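Local coordinates for cadherin-5 (Gallus gallus, PDB 3PPE), which mediates calcium-dependent, homophilic adhesion between endothelial cells, the two membrane-distal extracellular cadherin domains being the part of it modelled here, at residues L17-G22 and F58-R63; Y69-H74 and F90-S95; N32-I37 and I76-N81; S26-K31 and S83-S88. All coordinates share one frame; numbering follows the deposited sequence. Where two conformers were deposited one is given.

Contact 1 (L17-G22 and F58-R63). With CA (calcium ion), chain C.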
loop_
_atom_site.group_PDB
_atom_site.type_symbol
_atom_site.label_atom_id
_atom_site.label_comp_id
_atom_site.label_asym_id
_atom_site.label_seq_id
_atom_site.Cartn_x
_atom_site.Cartn_y
_atom_site.Cartn_z
ATOM N N LEU A 17 -4.095 -12.074 6.449
ATOM C CA LEU A 17 -2.722 -12.111 5.958
ATOM C C LEU A 17 -2.634 -12.849 4.624
ATOM O O LEU A 17 -3.526 -13.618 4.268
ATOM C CB LEU A 17 -1.804 -12.773 6.988
ATOM C CG LEU A 17 -1.713 -12.090 8.354
ATOM C CD1 LEU A 17 -1.447 -13.112 9.449
ATOM C CD2 LEU A 17 -0.638 -11.014 8.347
ATOM N N PRO A 18 -1.552 -12.608 3.892
ATOM C CA PRO A 18 -0.576 -11.581 4.275
ATOM C C PRO A 18 -0.978 -10.200 3.769
ATOM O O PRO A 18 -1.980 -10.070 3.064
ATOM C CB PRO A 18 0.704 -12.045 3.575
ATOM C CG PRO A 18 0.224 -12.806 2.391
ATOM C CD PRO A 18 -1.042 -13.489 2.826
ATOM N N HIS A 19 -0.200 -9.183 4.126
ATOM C CA HIS A 19 -0.571 -7.785 3.838
ATOM C C HIS A 19 0.484 -7.080 3.015
ATOM O O HIS A 19 1.650 -7.140 3.318
ATOM C CB HIS A 19 -0.793 -7.009 5.148
ATOM C CG HIS A 19 -1.844 -7.604 6.044
ATOM N ND1 HIS A 19 -1.685 -7.687 7.409
ATOM C CD2 HIS A 19 -3.049 -8.174 5.767
ATOM C CE1 HIS A 19 -2.752 -8.259 7.944
ATOM N NE2 HIS A 19 -3.588 -8.585 6.966
ATOM N N HIS A 20 0.057 -6.386 1.988
ATOM C CA HIS A 20 0.972 -5.770 1.054
ATOM C C HIS A 20 1.659 -4.588 1.722
ATOM O O HIS A 20 0.991 -3.703 2.295
ATOM C CB HIS A 20 0.247 -5.295 -0.200
ATOM C CG HIS A 20 1.176 -4.755 -1.250
ATOM N ND1 HIS A 20 2.042 -5.555 -1.959
ATOM C CD2 HIS A 20 1.401 -3.495 -1.687
ATOM C CE1 HIS A 20 2.723 -4.827 -2.823
ATOM N NE2 HIS A 20 2.363 -3.571 -2.672
ATOM N N VAL A 21 2.992 -4.604 1.660
ATOM C CA VAL A 21 3.841 -3.568 2.271
ATOM C C VAL A 21 4.230 -2.511 1.231
ATOM O O VAL A 21 4.110 -1.326 1.483
ATOM C CB VAL A 21 5.122 -4.168 2.916
ATOM C CG1 VAL A 21 6.092 -3.038 3.408
ATOM C CG2 VAL A 21 4.744 -5.107 4.077
ATOM N N GLY A 22 4.746 -2.941 0.083
ATOM C CA GLY A 22 5.247 -2.002 -0.912
ATOM C C GLY A 22 5.975 -2.754 -2.011
ATOM O O GLY A 22 5.870 -3.986 -2.094
ATOM N N PHE A 58 3.692 -10.930 6.934
ATOM C CA PHE A 58 3.088 -12.232 7.272
ATOM C C PHE A 58 2.706 -12.357 8.751
ATOM O O PHE A 58 2.349 -13.434 9.222
ATOM C CB PHE A 58 3.994 -13.387 6.813
ATOM C CG PHE A 58 3.940 -13.604 5.335
ATOM C CD1 PHE A 58 4.584 -12.727 4.469
ATOM C CD2 PHE A 58 3.204 -14.649 4.793
ATOM C CE1 PHE A 58 4.505 -12.900 3.091
ATOM C CE2 PHE A 58 3.139 -14.824 3.412
ATOM C CZ PHE A 58 3.788 -13.949 2.565
ATOM N N GLU A 59 2.798 -11.226 9.454
ATOM C CA GLU A 59 2.259 -11.069 10.791
ATOM C C GLU A 59 1.586 -9.727 10.854
ATOM O O GLU A 59 1.949 -8.796 10.125
ATOM C CB GLU A 59 3.357 -11.043 11.853
ATOM C CG GLU A 59 4.119 -12.316 11.966
ATOM C CD GLU A 59 5.125 -12.264 13.062
ATOM O OE1 GLU A 59 5.902 -13.224 13.141
ATOM O OE2 GLU A 59 5.149 -11.281 13.832
ATOM N N ARG A 60 0.609 -9.632 11.748
ATOM C CA ARG A 60 0.065 -8.350 12.160
ATOM C C ARG A 60 1.137 -7.633 12.978
ATOM O O ARG A 60 1.863 -8.264 13.768
ATOM C CB ARG A 60 -1.177 -8.539 13.016
ATOM C CG ARG A 60 -2.369 -9.016 12.238
ATOM C CD ARG A 60 -3.569 -9.106 13.156
ATOM N NE ARG A 60 -3.775 -7.819 13.830
ATOM C CZ ARG A 60 -3.511 -7.560 15.109
ATOM N NH1 ARG A 60 -3.032 -8.494 15.936
ATOM N NH2 ARG A 60 -3.751 -6.349 15.570
ATOM N N LEU A 61 1.234 -6.327 12.771
ATOM C CA LEU A 61 2.276 -5.521 13.367
ATOM C C LEU A 61 1.742 -4.552 14.465
ATOM O O LEU A 61 0.643 -4.027 14.369
ATOM C CB LEU A 61 2.978 -4.713 12.260
ATOM C CG LEU A 61 3.577 -5.532 11.103
ATOM C CD1 LEU A 61 3.991 -4.610 9.954
ATOM C CD2 LEU A 61 4.735 -6.408 11.615
ATOM N N ASP A 62 2.554 -4.306 15.473
ATOM C CA ASP A 62 2.197 -3.364 16.513
ATOM C C ASP A 62 3.267 -2.310 16.523
ATOM O O ASP A 62 4.384 -2.591 16.922
ATOM C CB ASP A 62 2.168 -4.103 17.851
ATOM C CG ASP A 62 1.786 -3.204 19.025
ATOM O OD1 ASP A 62 1.451 -2.006 18.842
ATOM O OD2 ASP A 62 1.825 -3.729 20.141
ATOM N N ARG A 63 2.945 -1.099 16.072
ATOM C CA ARG A 63 3.920 0.011 16.106
ATOM C C ARG A 63 4.482 0.267 17.520
ATOM O O ARG A 63 5.638 0.675 17.681
ATOM C CB ARG A 63 3.302 1.299 15.530
ATOM C CG ARG A 63 4.308 2.388 15.193
ATOM C CD ARG A 63 3.638 3.767 15.309
ATOM N NE ARG A 63 3.275 4.047 16.721
ATOM C CZ ARG A 63 4.134 4.545 17.617
ATOM N NH1 ARG A 63 5.369 4.813 17.262
ATOM N NH2 ARG A 63 3.775 4.721 18.881
HETATM CA CA CA C . -0.531 -0.940 18.552
HETATM O O HOH W 1 0.575 -6.597 8.739
HETATM O O HOH W 2 -1.106 -1.108 20.940
#

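Contact 2 (Y69-H74 and F90-S95)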
loop_
_atom_site.group_PDB
_atom_site.type_symbol
_atom_site.label_atom_id
_atom_site.label_comp_id
_atom_site.label_asym_id
_atom_site.label_seq_id
_atom_site.Cartn_x
_atom_site.Cartn_y
_atom_site.Cartn_z
ATOM N N TYR A 69 11.590 -0.947 10.503
ATOM C CA TYR A 69 12.473 -2.070 10.202
ATOM C C TYR A 69 13.438 -1.626 9.090
ATOM O O TYR A 69 12.999 -1.141 8.066
ATOM C CB TYR A 69 11.684 -3.290 9.705
ATOM C CG TYR A 69 10.681 -3.866 10.703
ATOM C CD1 TYR A 69 9.402 -3.303 10.864
ATOM C CD2 TYR A 69 11.013 -4.965 11.484
ATOM C CE1 TYR A 69 8.473 -3.844 11.821
ATOM C CE2 TYR A 69 10.111 -5.498 12.395
ATOM C CZ TYR A 69 8.849 -4.939 12.560
ATOM O OH TYR A 69 7.964 -5.490 13.489
ATOM N N GLU A 70 14.734 -1.817 9.332
ATOM C CA GLU A 70 15.816 -1.514 8.398
ATOM C C GLU A 70 16.130 -2.758 7.569
ATOM O O GLU A 70 16.496 -3.804 8.109
ATOM C CB GLU A 70 17.072 -1.051 9.185
ATOM C CG GLU A 70 16.770 0.168 10.083
ATOM C CD GLU A 70 17.997 0.907 10.611
ATOM O OE1 GLU A 70 18.990 0.228 10.946
ATOM O OE2 GLU A 70 17.958 2.184 10.697
ATOM N N LEU A 71 15.949 -2.657 6.263
ATOM C CA LEU A 71 16.251 -3.783 5.399
ATOM C C LEU A 71 17.179 -3.365 4.254
ATOM O O LEU A 71 17.409 -2.176 4.036
ATOM C CB LEU A 71 14.957 -4.400 4.841
ATOM C CG LEU A 71 14.076 -5.310 5.723
ATOM C CD1 LEU A 71 13.233 -4.496 6.734
ATOM C CD2 LEU A 71 13.132 -6.033 4.799
ATOM N N THR A 72 17.701 -4.354 3.526
ATOM C CA THR A 72 18.553 -4.081 2.378
ATOM C C THR A 72 18.073 -4.941 1.235
ATOM O O THR A 72 17.816 -6.127 1.414
ATOM C CB THR A 72 20.047 -4.360 2.672
ATOM O OG1 THR A 72 20.459 -3.508 3.738
ATOM C CG2 THR A 72 20.923 -4.042 1.459
ATOM N N ALA A 73 17.920 -4.309 0.075
ATOM C CA ALA A 73 17.447 -4.979 -1.111
ATOM C C ALA A 73 18.608 -5.337 -2.047
ATOM O O ALA A 73 19.580 -4.598 -2.154
ATOM C CB ALA A 73 16.405 -4.092 -1.820
ATOM N N HIS A 74 18.489 -6.478 -2.720
ATOM C CA HIS A 74 19.391 -6.822 -3.812
ATOM C C HIS A 74 18.616 -7.219 -5.065
ATOM O O HIS A 74 17.385 -7.217 -5.071
ATOM C CB HIS A 74 20.331 -7.955 -3.395
ATOM C CG HIS A 74 20.847 -7.827 -1.994
ATOM N ND1 HIS A 74 22.190 -7.723 -1.703
ATOM C CD2 HIS A 74 20.199 -7.787 -0.805
ATOM C CE1 HIS A 74 22.348 -7.624 -0.394
ATOM N NE2 HIS A 74 21.156 -7.661 0.173
ATOM N N PHE A 90 16.783 0.402 2.886
ATOM C CA PHE A 90 15.493 1.055 2.959
ATOM C C PHE A 90 14.876 0.781 4.317
ATOM O O PHE A 90 15.339 -0.095 5.073
ATOM C CB PHE A 90 14.571 0.655 1.771
ATOM C CG PHE A 90 14.086 -0.789 1.788
ATOM C CD1 PHE A 90 14.908 -1.831 1.358
ATOM C CD2 PHE A 90 12.791 -1.083 2.209
ATOM C CE1 PHE A 90 14.462 -3.165 1.369
ATOM C CE2 PHE A 90 12.321 -2.387 2.227
ATOM C CZ PHE A 90 13.156 -3.449 1.823
ATOM N N ILE A 91 13.828 1.527 4.637
ATOM C CA ILE A 91 13.138 1.316 5.907
ATOM C C ILE A 91 11.676 1.030 5.618
ATOM O O ILE A 91 11.054 1.698 4.795
ATOM C CB ILE A 91 13.328 2.541 6.865
ATOM C CG1 ILE A 91 14.796 2.584 7.344
ATOM C CG2 ILE A 91 12.326 2.493 8.040
ATOM C CD1 ILE A 91 15.275 3.919 8.090
ATOM N N ILE A 92 11.160 -0.012 6.262
ATOM C CA ILE A 92 9.733 -0.265 6.296
ATOM C C ILE A 92 9.230 0.415 7.586
ATOM O O ILE A 92 9.612 0.019 8.685
ATOM C CB ILE A 92 9.405 -1.802 6.305
ATOM C CG1 ILE A 92 9.821 -2.486 4.968
ATOM C CG2 ILE A 92 7.888 -1.968 6.519
ATOM C CD1 ILE A 92 9.723 -4.030 5.020
ATOM N N LYS A 93 8.386 1.429 7.430
ATOM C CA LYS A 93 7.825 2.216 8.561
ATOM C C LYS A 93 6.466 1.656 8.909
ATOM O O LYS A 93 5.673 1.415 8.011
ATOM C CB LYS A 93 7.623 3.665 8.110
ATOM C CG LYS A 93 8.923 4.423 7.888
ATOM C CD LYS A 93 9.325 5.207 9.141
ATOM C CE LYS A 93 10.702 5.883 8.974
ATOM N NZ LYS A 93 11.127 6.499 10.272
ATOM N N VAL A 94 6.185 1.441 10.201
ATOM C CA VAL A 94 4.844 0.959 10.627
ATOM C C VAL A 94 4.043 2.212 10.977
ATOM O O VAL A 94 4.413 2.939 11.902
ATOM C CB VAL A 94 4.916 -0.017 11.846
ATOM C CG1 VAL A 94 3.499 -0.599 12.237
ATOM C CG2 VAL A 94 5.916 -1.196 11.546
ATOM N N SER A 95 2.956 2.440 10.255
ATOM C CA SER A 95 2.109 3.637 10.393
ATOM C C SER A 95 1.176 3.453 11.577
ATOM O O SER A 95 0.548 2.428 11.716
ATOM C CB SER A 95 1.261 3.848 9.129
ATOM O OG SER A 95 2.102 3.836 7.986
#

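Contact 3 (N32-I37 and I76-N81)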
loop_
_atom_site.group_PDB
_atom_site.type_symbol
_atom_site.label_atom_id
_atom_site.label_comp_id
_atom_site.label_asym_id
_atom_site.label_seq_id
_atom_site.Cartn_x
_atom_site.Cartn_y
_atom_site.Cartn_z
ATOM N N ASN A 32 16.337 -13.268 -15.690
ATOM C CA ASN A 32 16.813 -14.234 -14.707
ATOM C C ASN A 32 17.032 -13.602 -13.337
ATOM O O ASN A 32 17.576 -14.233 -12.431
ATOM C CB ASN A 32 18.103 -14.900 -15.192
ATOM C CG ASN A 32 18.049 -15.277 -16.659
ATOM O OD1 ASN A 32 18.368 -14.470 -17.532
ATOM N ND2 ASN A 32 17.643 -16.510 -16.938
ATOM N N ALA A 33 16.605 -12.352 -13.193
ATOM C CA ALA A 33 16.824 -11.592 -11.938
ATOM C C ALA A 33 15.757 -11.873 -10.872
ATOM O O ALA A 33 14.574 -12.096 -11.206
ATOM C CB ALA A 33 16.861 -10.114 -12.229
ATOM N N MET A 34 16.193 -11.876 -9.609
ATOM C CA MET A 34 15.315 -12.013 -8.466
ATOM C C MET A 34 15.647 -10.959 -7.409
ATOM O O MET A 34 16.817 -10.744 -7.100
ATOM C CB MET A 34 15.518 -13.373 -7.811
ATOM C CG MET A 34 15.004 -14.580 -8.588
ATOM S SD MET A 34 15.485 -16.005 -7.600
ATOM C CE MET A 34 17.162 -15.495 -7.063
ATOM N N TYR A 35 14.605 -10.372 -6.824
ATOM C CA TYR A 35 14.717 -9.484 -5.685
ATOM C C TYR A 35 14.909 -10.314 -4.425
ATOM O O TYR A 35 14.171 -11.265 -4.183
ATOM C CB TYR A 35 13.456 -8.614 -5.560
ATOM C CG TYR A 35 13.261 -7.641 -6.686
ATOM C CD1 TYR A 35 12.438 -7.946 -7.765
ATOM C CD2 TYR A 35 13.880 -6.387 -6.669
ATOM C CE1 TYR A 35 12.243 -7.030 -8.807
ATOM C CE2 TYR A 35 13.686 -5.459 -7.725
ATOM C CZ TYR A 35 12.888 -5.790 -8.783
ATOM O OH TYR A 35 12.692 -4.877 -9.813
ATOM N N ILE A 36 15.943 -9.972 -3.653
ATOM C CA ILE A 36 16.302 -10.670 -2.413
ATOM C C ILE A 36 16.401 -9.602 -1.336
ATOM O O ILE A 36 16.874 -8.485 -1.604
ATOM C CB ILE A 36 17.665 -11.398 -2.530
ATOM C CG1 ILE A 36 17.684 -12.352 -3.739
ATOM C CG2 ILE A 36 17.973 -12.205 -1.278
ATOM C CD1 ILE A 36 16.590 -13.464 -3.700
ATOM N N ILE A 37 15.917 -9.906 -0.135
ATOM C CA ILE A 37 16.053 -8.971 0.993
ATOM C C ILE A 37 16.761 -9.582 2.191
ATOM O O ILE A 37 16.748 -10.788 2.360
ATOM C CB ILE A 37 14.662 -8.357 1.429
ATOM C CG1 ILE A 37 13.656 -9.474 1.784
ATOM C CG2 ILE A 37 14.109 -7.495 0.318
ATOM C CD1 ILE A 37 12.264 -8.951 2.401
ATOM N N ILE A 76 19.394 -10.443 -8.018
ATOM C CA ILE A 76 20.373 -11.505 -8.220
ATOM C C ILE A 76 20.048 -12.324 -9.466
ATOM O O ILE A 76 18.901 -12.712 -9.683
ATOM C CB ILE A 76 20.446 -12.445 -7.003
ATOM C CG1 ILE A 76 20.780 -11.654 -5.737
ATOM C CG2 ILE A 76 21.472 -13.543 -7.239
ATOM C CD1 ILE A 76 22.092 -10.905 -5.815
ATOM N N ASP A 77 21.067 -12.583 -10.279
ATOM C CA ASP A 77 20.948 -13.538 -11.374
ATOM C C ASP A 77 20.878 -14.969 -10.854
ATOM O O ASP A 77 21.866 -15.507 -10.352
ATOM C CB ASP A 77 22.122 -13.388 -12.345
ATOM C CG ASP A 77 21.850 -14.030 -13.691
ATOM O OD1 ASP A 77 22.278 -13.464 -14.719
ATOM O OD2 ASP A 77 21.211 -15.103 -13.721
ATOM N N ARG A 78 19.705 -15.582 -10.976
ATOM C CA ARG A 78 19.451 -16.880 -10.364
ATOM C C ARG A 78 20.110 -18.003 -11.158
ATOM O O ARG A 78 20.147 -19.151 -10.715
ATOM C CB ARG A 78 17.946 -17.132 -10.247
ATOM C CG ARG A 78 17.228 -17.232 -11.583
ATOM C CD ARG A 78 15.735 -16.992 -11.426
ATOM N NE ARG A 78 14.959 -18.209 -11.644
ATOM C CZ ARG A 78 14.821 -19.178 -10.745
ATOM N NH1 ARG A 78 15.407 -19.074 -9.561
ATOM N NH2 ARG A 78 14.095 -20.251 -11.030
ATOM N N ARG A 79 20.629 -17.664 -12.333
ATOM C CA ARG A 79 21.477 -18.579 -13.089
ATOM C C ARG A 79 22.796 -18.830 -12.366
ATOM O O ARG A 79 23.209 -19.977 -12.189
ATOM C CB ARG A 79 21.743 -18.027 -14.491
ATOM C CG ARG A 79 20.496 -17.882 -15.348
ATOM C CD ARG A 79 20.826 -17.297 -16.710
ATOM N NE ARG A 79 21.389 -15.954 -16.607
ATOM C CZ ARG A 79 21.868 -15.263 -17.637
ATOM N NH1 ARG A 79 21.853 -15.787 -18.855
ATOM N NH2 ARG A 79 22.361 -14.046 -17.450
ATOM N N ASN A 80 23.454 -17.751 -11.952
ATOM C CA ASN A 80 24.853 -17.816 -11.550
ATOM C C ASN A 80 25.097 -17.145 -10.202
ATOM O O ASN A 80 26.234 -17.052 -9.740
ATOM C CB ASN A 80 25.748 -17.185 -12.619
ATOM C CG ASN A 80 25.372 -15.748 -12.920
ATOM O OD1 ASN A 80 24.671 -15.101 -12.142
ATOM N ND2 ASN A 80 25.837 -15.240 -14.055
ATOM N N ASN A 81 24.021 -16.680 -9.576
ATOM C CA ASN A 81 24.106 -16.076 -8.252
ATOM C C ASN A 81 25.002 -14.841 -8.238
ATOM O O ASN A 81 25.595 -14.505 -7.213
ATOM C CB ASN A 81 24.605 -17.098 -7.228
ATOM C CG ASN A 81 23.485 -17.948 -6.660
ATOM O OD1 ASN A 81 22.566 -17.437 -6.020
ATOM N ND2 ASN A 81 23.556 -19.253 -6.893
#

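Contact 4 (S26-K31 and S83-S88)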
loop_
_atom_site.group_PDB
_atom_site.type_symbol
_atom_site.label_atom_id
_atom_site.label_comp_id
_atom_site.label_asym_id
_atom_site.label_seq_id
_atom_site.Cartn_x
_atom_site.Cartn_y
_atom_site.Cartn_z
ATOM N N SER A 26 14.252 -2.303 -9.334
ATOM C CA SER A 26 15.570 -2.096 -9.950
ATOM C C SER A 26 15.365 -1.955 -11.434
ATOM O O SER A 26 14.520 -2.631 -11.994
ATOM C CB SER A 26 16.467 -3.310 -9.749
ATOM O OG SER A 26 17.512 -3.332 -10.723
ATOM N N SER A 27 16.137 -1.078 -12.066
ATOM C CA SER A 27 16.052 -0.888 -13.519
ATOM C C SER A 27 16.692 -2.003 -14.333
ATOM O O SER A 27 16.551 -1.786 -15.537
ATOM C CB SER A 27 16.633 0.474 -13.878
ATOM O OG SER A 27 18.043 0.443 -13.779
ATOM N N VAL A 28 17.419 -3.011 -13.861
ATOM C CA VAL A 28 17.928 -4.063 -14.733
ATOM C C VAL A 28 16.790 -4.891 -15.320
ATOM O O VAL A 28 15.683 -4.912 -14.783
ATOM C CB VAL A 28 18.896 -4.997 -13.984
ATOM C CG1 VAL A 28 19.803 -4.194 -13.063
ATOM C CG2 VAL A 28 18.122 -6.045 -13.199
ATOM N N GLY A 29 17.071 -5.573 -16.426
ATOM C CA GLY A 29 16.027 -6.150 -17.252
ATOM C C GLY A 29 16.466 -7.525 -17.715
ATOM O O GLY A 29 15.833 -8.132 -18.579
ATOM N N ASN A 30 17.556 -8.019 -17.136
ATOM C CA ASN A 30 17.763 -9.455 -16.989
ATOM C C ASN A 30 16.583 -10.097 -16.265
ATOM O O ASN A 30 16.321 -9.799 -15.101
ATOM C CB ASN A 30 19.028 -9.575 -16.139
ATOM C CG ASN A 30 19.542 -10.998 -16.056
ATOM O OD1 ASN A 30 18.797 -11.953 -16.273
ATOM N ND2 ASN A 30 20.823 -11.148 -15.739
ATOM N N LYS A 31 15.876 -10.979 -16.964
ATOM C CA LYS A 31 14.697 -11.631 -16.406
ATOM C C LYS A 31 15.043 -13.004 -15.839
ATOM O O LYS A 31 14.156 -13.805 -15.543
ATOM C CB LYS A 31 13.604 -11.760 -17.467
ATOM C CG LYS A 31 12.483 -10.742 -17.331
ATOM C CD LYS A 31 12.123 -10.134 -18.678
ATOM C CE LYS A 31 11.422 -8.797 -18.510
ATOM N NZ LYS A 31 10.140 -8.931 -17.764
ATOM N N SER A 83 25.410 -10.849 -8.183
ATOM C CA SER A 83 24.719 -9.615 -7.827
ATOM C C SER A 83 24.723 -8.627 -8.989
ATOM O O SER A 83 25.780 -8.256 -9.499
ATOM C CB SER A 83 25.362 -8.977 -6.594
ATOM O OG SER A 83 25.210 -9.805 -5.455
ATOM N N LEU A 84 23.532 -8.205 -9.404
ATOM C CA LEU A 84 23.389 -7.379 -10.570
ATOM C C LEU A 84 23.383 -5.867 -10.226
ATOM O O LEU A 84 23.619 -5.036 -11.090
ATOM C CB LEU A 84 22.104 -7.789 -11.284
ATOM C CG LEU A 84 22.053 -8.906 -12.354
ATOM C CD1 LEU A 84 23.276 -9.878 -12.484
ATOM C CD2 LEU A 84 20.747 -9.639 -12.337
ATOM N N GLU A 85 23.151 -5.523 -8.962
ATOM C CA GLU A 85 23.112 -4.149 -8.506
ATOM C C GLU A 85 23.849 -4.037 -7.199
ATOM O O GLU A 85 23.988 -5.040 -6.497
ATOM C CB GLU A 85 21.653 -3.726 -8.210
ATOM C CG GLU A 85 20.738 -3.680 -9.436
ATOM C CD GLU A 85 20.759 -2.322 -10.126
ATOM O OE1 GLU A 85 21.794 -1.636 -10.071
ATOM O OE2 GLU A 85 19.733 -1.958 -10.727
ATOM N N PRO A 86 24.265 -2.806 -6.839
ATOM C CA PRO A 86 24.700 -2.517 -5.481
ATOM C C PRO A 86 23.488 -2.716 -4.569
ATOM O O PRO A 86 22.365 -2.496 -4.993
ATOM C CB PRO A 86 25.071 -1.021 -5.534
ATOM C CG PRO A 86 24.321 -0.493 -6.702
ATOM C CD PRO A 86 24.313 -1.600 -7.696
ATOM N N PRO A 87 23.693 -3.172 -3.348
ATOM C CA PRO A 87 22.522 -3.367 -2.508
ATOM C C PRO A 87 21.878 -1.995 -2.156
ATOM O O PRO A 87 22.513 -0.953 -2.321
ATOM C CB PRO A 87 23.086 -4.063 -1.259
ATOM C CG PRO A 87 24.570 -3.742 -1.247
ATOM C CD PRO A 87 24.970 -3.512 -2.697
ATOM N N SER A 88 20.637 -1.978 -1.705
ATOM C CA SER A 88 19.974 -0.695 -1.449
ATOM C C SER A 88 19.270 -0.774 -0.097
ATOM O O SER A 88 18.358 -1.578 0.085
ATOM C CB SER A 88 18.972 -0.380 -2.566
ATOM O OG SER A 88 18.323 0.844 -2.324
#

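Contact 1 (L17-G22 and F58-R63)
P18 sets its CB-CG edge on one face of the F58 ring, with CB over the centre: it stands 3.6 Å from the ring centroid and 8° off the normal, a CH-pi contact, and CG reaches F58 CE2 at 3.7 Å. The two side chains point the same way, side by side. The F58 ring gets there although its CB points away from the 17-22 segment; with CG beside the backbone N (chi1 -75°), the ring folds back under the proline, whose peptide bond is cis. With an alanine here, the proline face would probably lose its aromatic partner and K47 its cation-pi contact.

L17 works on backbone rather than side chain. Its CD2 rests 3.6 Å from E59 C, over the face of the peptide that joins F58 to E59. A water bridges the segments, lying in the plane of the H19 ring at 2.8 Å from ND1 and donating to E59 O at 2.9 Å. H19 NE2 is hydrogen-bonded to S15 O, so both ring nitrogens have partners and the imidazole is fixed in rotation. R60 brings its CG to the edge of that ring, while its guanidinium makes a salt bridge with E12.

E12 is itself a calcium ligand, and the loop soon delivers another: D62 OD1 binds the calcium ion at 2.3 Å, with E11, E12, E64 and D99 completing the protein ligands. The loop leaving strand 54-57 thus packs on the residues leading into strand 19-23 and then supplies a ligand to the interdomain calcium site characteristic of tandem cadherin repeats.

Contact 2 (Y69-H74 and F90-S95)
L71 lies obliquely across the F90 ring at one end of the paired stretch: L71 CB sits over one face, 4.0 Å from the centroid and 29° off the normal. F90 has CG wedged between its backbone N and carbonyl carbon (chi1 69°), which swings the ring across to the neighbouring strand, where CE1 also meets A73 CB at 3.8 Å. On the same side of the sheet, L71 CD1 touches I92 CD1, and Y69 turns the edge of its ring to V94, CE1 to CG2 3.7 Å. The opposite side carries E70 and I91, lying side by side.

Behind the side chains, Y69 pairs with I92 and L71 with F90 as antiparallel hydrogen-bonded pairs; L71 N to F90 O, at 2.9 Å, is nearly straight (168°). A73 and F90 also meet W2 and W4 of the second subunit, respectively. With a serine in place of the phenylalanine, L71 and A73 would probably lose their aromatic cover and W4 of that subunit a ring partner.

Chemically, the hairpin has backbone bonds setting its register and an apolar face, which at the F90 end also serves the strand-swapped dimer.

Contact 3 (N32-I37 and I76-N81)
R78 and N32 begin a short antiparallel ladder of backbone bonds. R78 N donates to N32 O at 2.9 Å, almost perfectly straight (177°), and M34 and I76 follow as a hydrogen-bonded pair, with M34 N to I76 O and I76 N to M34 O both 2.8 Å. Between these, A33 faces D77 as a non-hydrogen-bonded pair, and A33 CA makes a CA-H...O contact with I76 O.

The polar side chains gather where strand 68-77 ends and strand 33-39 begins. R79 grips D77 side-on, NH2 to OD1 at 2.8 Å and NE to OD2 at 3.0 Å; both carboxylate oxygens lie in the guanidinium plane and offer their syn lone pairs. D77 OD2 also accepts from R79 N on its anti side, closing an Asx turn, and OD1 accepts from N30 ND2, which together limit the turning of the carboxylate. The N32 amide stacks over one face of this guanidinium, their planes 8° apart.

Apolar contacts occupy the side bearing M34 and I76. The M34 chain, bent at chi3 (-40°), lays CE against R78 CB at 3.7 Å and crosses the arginine at about a right angle. I36 and I76 also cross at about a right angle, CG1 to CG1 3.8 Å.

Together the segments join edge strand 33-39 to the end of strand 68-77 and the turn that leads into strand 82-95. L84 of that next strand packs against A33 and D77, while Y35 reaches W2 of the second subunit.

Contact 4 (S26-K31 and S83-S88)
E85 reaches across to S26 and V28, tying the two segments together. CB leaves the backbone with CG set beside the backbone N (chi1 -66°), and a bend at chi2 (-89°) turns the carboxylate toward the 26-31 loop. CG lies 3.8 Å from V28 CG1 and CD 3.6 Å from the same methyl, and both come to 3.5 Å from S26 OG; the valine meets the glutamate from the opposite direction. At the tip, OE2 accepts a hydrogen bond from S26 OG at 2.6 Å, on the anti lone pair, away from the other carboxylate oxygen. V28 CG1 closes on OE2 as well, at 3.2 Å.

S26 OG also accepts from V28 N at 3.2 Å, forming an ST turn that curls the loop and places the valine beside the glutamate. Farther along, N30 and L84 cross at about a right angle, with L84 CD2 3.7 Å from N30 ND2. The amide itself is engaged by D77 through ND2 and by N32 N through OD1.

E85 OE2 has a second partner, the amino nitrogen of D1 of the second subunit, and W2 of that subunit packs on S26 and E85 and donates NE1 to P86 O. S26 therefore probably serves as a second-shell anchor: its hydroxyl helps fix a carboxylate that would offer negative charge to the incoming N-terminus, a polar contact at the strand-swap site of the adhesive dimer.

All four contacts belong to the first cadherin domain, but only contact 2 is buried, apolar side chains over paired backbones; the others lie at the surface. Contacts 2 and 3 share strand 68-77, flanked by 82-95 and 33-39, and H74 N to I36 O (2.8 Å) probably continues the ladder between them. Contact 4 uses the earlier part of strand 82-95 and meets contact 3 through N30 and D77. Contact 1 joins an edge strand of the facing sheet to a loop, V21 packing against I92. Chemistry follows place: calcium ligands at the interdomain end, salt bridge and turns at the far tip, groups meeting the second subunit chiefly in contacts 2 and 4, with Y35 of contact 3 beside them.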